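Local atomic coordinates of ATP-dependent DNA ligase (Mycobacterium tuberculosis, PDB entry 6NHX), a protein that catalyses ATP-dependent joining of DNA ends as the ligase part of LigD, which with Ku repairs double-strand breaks by non-homologous end joining. Residues G225-G230 and S290-L295. The protein carries 1 engineered substitution. Numbering follows the deposited sequence.
Sequences GRVGTG and SSWRGL. With ATP (adenosine-5'-triphosphate), chain B.
Val227 and Trp292 meet inside the OB domain of this ATP-dependent DNA ligase, where two strands of the curled antiparallel sheet, 220-228 and 291-295, pack without pairing directly. Their short segments cross at 69° and approach to 5.9 Å; strand 220-228 pairs instead with 208-217, and 291-295 with 273-278. Val227, whose beta branching gives two methyls, spends one on the backbone and one on the ring. CG2, anti to the backbone N, lies 3.7 Å from Trp292 N, while CG1 comes obliquely to the indole, 4.2 Å from Trp292 CE3. Leu211 also touches both side chains, extending this apolar cluster. Where the strand ends, Gly228 O reaches Trp292 CB at 3.5 Å and the carbonyl of Thr229 lies obliquely to the indole. Beside the valine a water bridges the backbones, accepting from Gly228 N (3.0 Å) and donating to Ser290 O; small Ser290 fits beside Val227.

Arg293, the residue after Trp292, serves the nucleotide. A classic beta bulge sets Arg293 and Gly294 opposite the single residue Glu275 of strand 273-278, and Gly294 CA lies 3.5 Å above the Trp292 ring plane, toward its rim. Arg293 leaves the strand with CG anti to its N (chi1 -159°) and runs extended to NE, a length that carries the guanidinium from the OB domain to ATP. Salt bridges to Asp33 and Glu275 help position that group. Its in-plane edge grips one alpha-phosphate oxygen with two hydrogen bonds, the shorter from Arg293 NH2 to ATP O2A at 2.6 Å.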
loop_
_atom_site.group_PDB
_atom_site.type_symbol
_atom_site.label_atom_id
_atom_site.label_comp_id
_atom_site.label_asym_id
_atom_site.label_seq_id
_atom_site.Cartn_x
_atom_site.Cartn_y
_atom_site.Cartn_z
ATOM N N GLY A 225 14.884 11.468 -13.162
ATOM C CA GLY A 225 15.973 11.046 -12.307
ATOM C C GLY A 225 16.061 9.537 -12.185
ATOM O O GLY A 225 15.208 8.781 -12.648
ATOM N N ARG A 226 17.149 9.120 -11.562
ATOM C CA ARG A 226 17.343 7.730 -11.211
ATOM C C ARG A 226 16.790 7.497 -9.816
ATOM O O ARG A 226 17.016 8.301 -8.905
ATOM C CB ARG A 226 18.835 7.407 -11.223
ATOM C CG ARG A 226 19.150 6.026 -10.712
ATOM C CD ARG A 226 20.630 5.855 -10.414
ATOM N NE ARG A 226 21.447 6.392 -11.493
ATOM C CZ ARG A 226 21.657 5.774 -12.648
ATOM N NH1 ARG A 226 21.121 4.583 -12.880
ATOM N NH2 ARG A 226 22.410 6.349 -13.575
ATOM N N VAL A 227 16.049 6.407 -9.658
ATOM C CA VAL A 227 15.536 5.983 -8.358
ATOM C C VAL A 227 16.171 4.646 -8.016
ATOM O O VAL A 227 16.049 3.677 -8.774
ATOM C CB VAL A 227 13.994 5.924 -8.299
ATOM C CG1 VAL A 227 13.406 4.887 -9.244
ATOM C CG2 VAL A 227 13.523 5.683 -6.859
ATOM N N GLY A 228 16.877 4.601 -6.893
ATOM C CA GLY A 228 17.392 3.332 -6.417
ATOM C C GLY A 228 16.253 2.432 -5.972
ATOM O O GLY A 228 15.229 2.894 -5.466
ATOM N N THR A 229 16.430 1.128 -6.178
ATOM C CA THR A 229 15.402 0.171 -5.782
ATOM C C THR A 229 15.433 -0.149 -4.293
ATOM O O THR A 229 14.416 -0.591 -3.751
ATOM C CB THR A 229 15.528 -1.131 -6.582
ATOM O OG1 THR A 229 16.770 -1.773 -6.258
ATOM C CG2 THR A 229 15.468 -0.857 -8.081
ATOM N N GLY A 230 16.558 0.076 -3.624
ATOM C CA GLY A 230 16.744 -0.314 -2.236
ATOM C C GLY A 230 17.421 -1.655 -2.129
ATOM O O GLY A 230 18.191 -1.894 -1.195
ATOM N N SER A 290 14.565 10.968 -3.803
ATOM C CA SER A 290 13.587 10.014 -4.290
ATOM C C SER A 290 13.746 8.677 -3.579
ATOM O O SER A 290 14.840 8.297 -3.149
ATOM C CB SER A 290 13.737 9.829 -5.802
ATOM O OG SER A 290 15.035 9.351 -6.126
ATOM N N SER A 291 12.632 7.962 -3.439
ATOM C CA SER A 291 12.692 6.593 -2.959
ATOM C C SER A 291 11.578 5.799 -3.619
ATOM O O SER A 291 10.523 6.337 -3.962
ATOM C CB SER A 291 12.604 6.490 -1.429
ATOM O OG SER A 291 11.369 6.979 -0.941
ATOM N N TRP A 292 11.830 4.510 -3.768
ATOM C CA TRP A 292 10.958 3.593 -4.486
ATOM C C TRP A 292 9.807 3.165 -3.585
ATOM O O TRP A 292 10.031 2.593 -2.513
ATOM C CB TRP A 292 11.817 2.379 -4.832
ATOM C CG TRP A 292 11.121 1.232 -5.480
ATOM C CD1 TRP A 292 10.908 -0.007 -4.945
ATOM C CD2 TRP A 292 10.611 1.187 -6.811
ATOM N NE1 TRP A 292 10.264 -0.810 -5.854
ATOM C CE2 TRP A 292 10.071 -0.100 -7.010
ATOM C CE3 TRP A 292 10.537 2.116 -7.850
ATOM C CZ2 TRP A 292 9.472 -0.482 -8.205
ATOM C CZ3 TRP A 292 9.939 1.734 -9.037
ATOM C CH2 TRP A 292 9.414 0.446 -9.204
ATOM N N ARG A 293 8.572 3.438 -4.002
ATOM C CA ARG A 293 7.461 2.798 -3.304
ATOM C C ARG A 293 7.109 1.453 -3.927
ATOM O O ARG A 293 7.061 0.442 -3.221
ATOM C CB ARG A 293 6.247 3.728 -3.203
ATOM C CG ARG A 293 5.290 3.325 -2.091
ATOM C CD ARG A 293 3.923 3.949 -2.288
ATOM N NE ARG A 293 3.066 3.743 -1.123
ATOM C CZ ARG A 293 1.793 4.112 -1.063
ATOM N NH1 ARG A 293 1.218 4.702 -2.108
ATOM N NH2 ARG A 293 1.094 3.899 0.043
ATOM N N GLY A 294 6.886 1.412 -5.232
ATOM C CA GLY A 294 6.660 0.160 -5.928
ATOM C C GLY A 294 6.007 0.389 -7.275
ATOM O O GLY A 294 5.738 1.517 -7.678
ATOM N N LEU A 295 5.780 -0.716 -7.981
ATOM C CA LEU A 295 5.039 -0.673 -9.236
ATOM C C LEU A 295 3.560 -0.426 -8.970
ATOM O O LEU A 295 3.019 -0.818 -7.931
ATOM C CB LEU A 295 5.210 -1.981 -10.005
ATOM C CG LEU A 295 6.625 -2.321 -10.486
ATOM C CD1 LEU A 295 6.621 -3.638 -11.235
ATOM C CD2 LEU A 295 7.113 -1.215 -11.399
HETATM P PG ATP B . -6.476 3.803 -2.881
HETATM O O1G ATP B . -6.956 4.701 -1.760
HETATM O O2G ATP B . -7.324 3.831 -4.139
HETATM O O3G ATP B . -6.176 2.393 -2.405
HETATM P PB ATP B . -3.561 3.966 -3.111
HETATM O O1B ATP B . -2.625 4.879 -3.861
HETATM O O2B ATP B . -3.445 2.462 -3.228
HETATM O O3B ATP B . -5.075 4.439 -3.402
HETATM P PA ATP B . -2.665 5.388 -0.748
HETATM O O1A ATP B . -3.009 6.744 -1.286
HETATM O O2A ATP B . -1.265 4.840 -0.651
HETATM O O3A ATP B . -3.538 4.322 -1.555
HETATM O "O5'" ATP B . -3.475 5.159 0.635
HETATM C "C5'" ATP B . -3.140 4.076 1.498
HETATM C "C4'" ATP B . -3.816 2.777 1.049
HETATM O "O4'" ATP B . -3.607 1.816 2.084
HETATM C "C3'" ATP B . -5.315 2.897 0.869
HETATM O "O3'" ATP B . -5.750 1.875 -0.023
HETATM C "C2'" ATP B . -5.800 2.562 2.250
HETATM O "O2'" ATP B . -7.164 2.120 2.264
HETATM C "C1'" ATP B . -4.849 1.450 2.680
HETATM N N9 ATP B . -4.596 1.461 4.136
HETATM C C8 ATP B . -3.387 1.352 4.740
HETATM N N7 ATP B . -3.518 1.361 6.095
HETATM C C5 ATP B . -4.838 1.458 6.346
HETATM C C6 ATP B . -5.653 1.542 7.550
HETATM N N6 ATP B . -5.079 1.542 8.758
HETATM N N1 ATP B . -6.982 1.641 7.398
HETATM C C2 ATP B . -7.577 1.659 6.200
HETATM N N3 ATP B . -6.890 1.603 5.048
HETATM C C4 ATP B . -5.541 1.523 5.072
HETATM O O HOH W 1 16.880 6.952 -5.055
#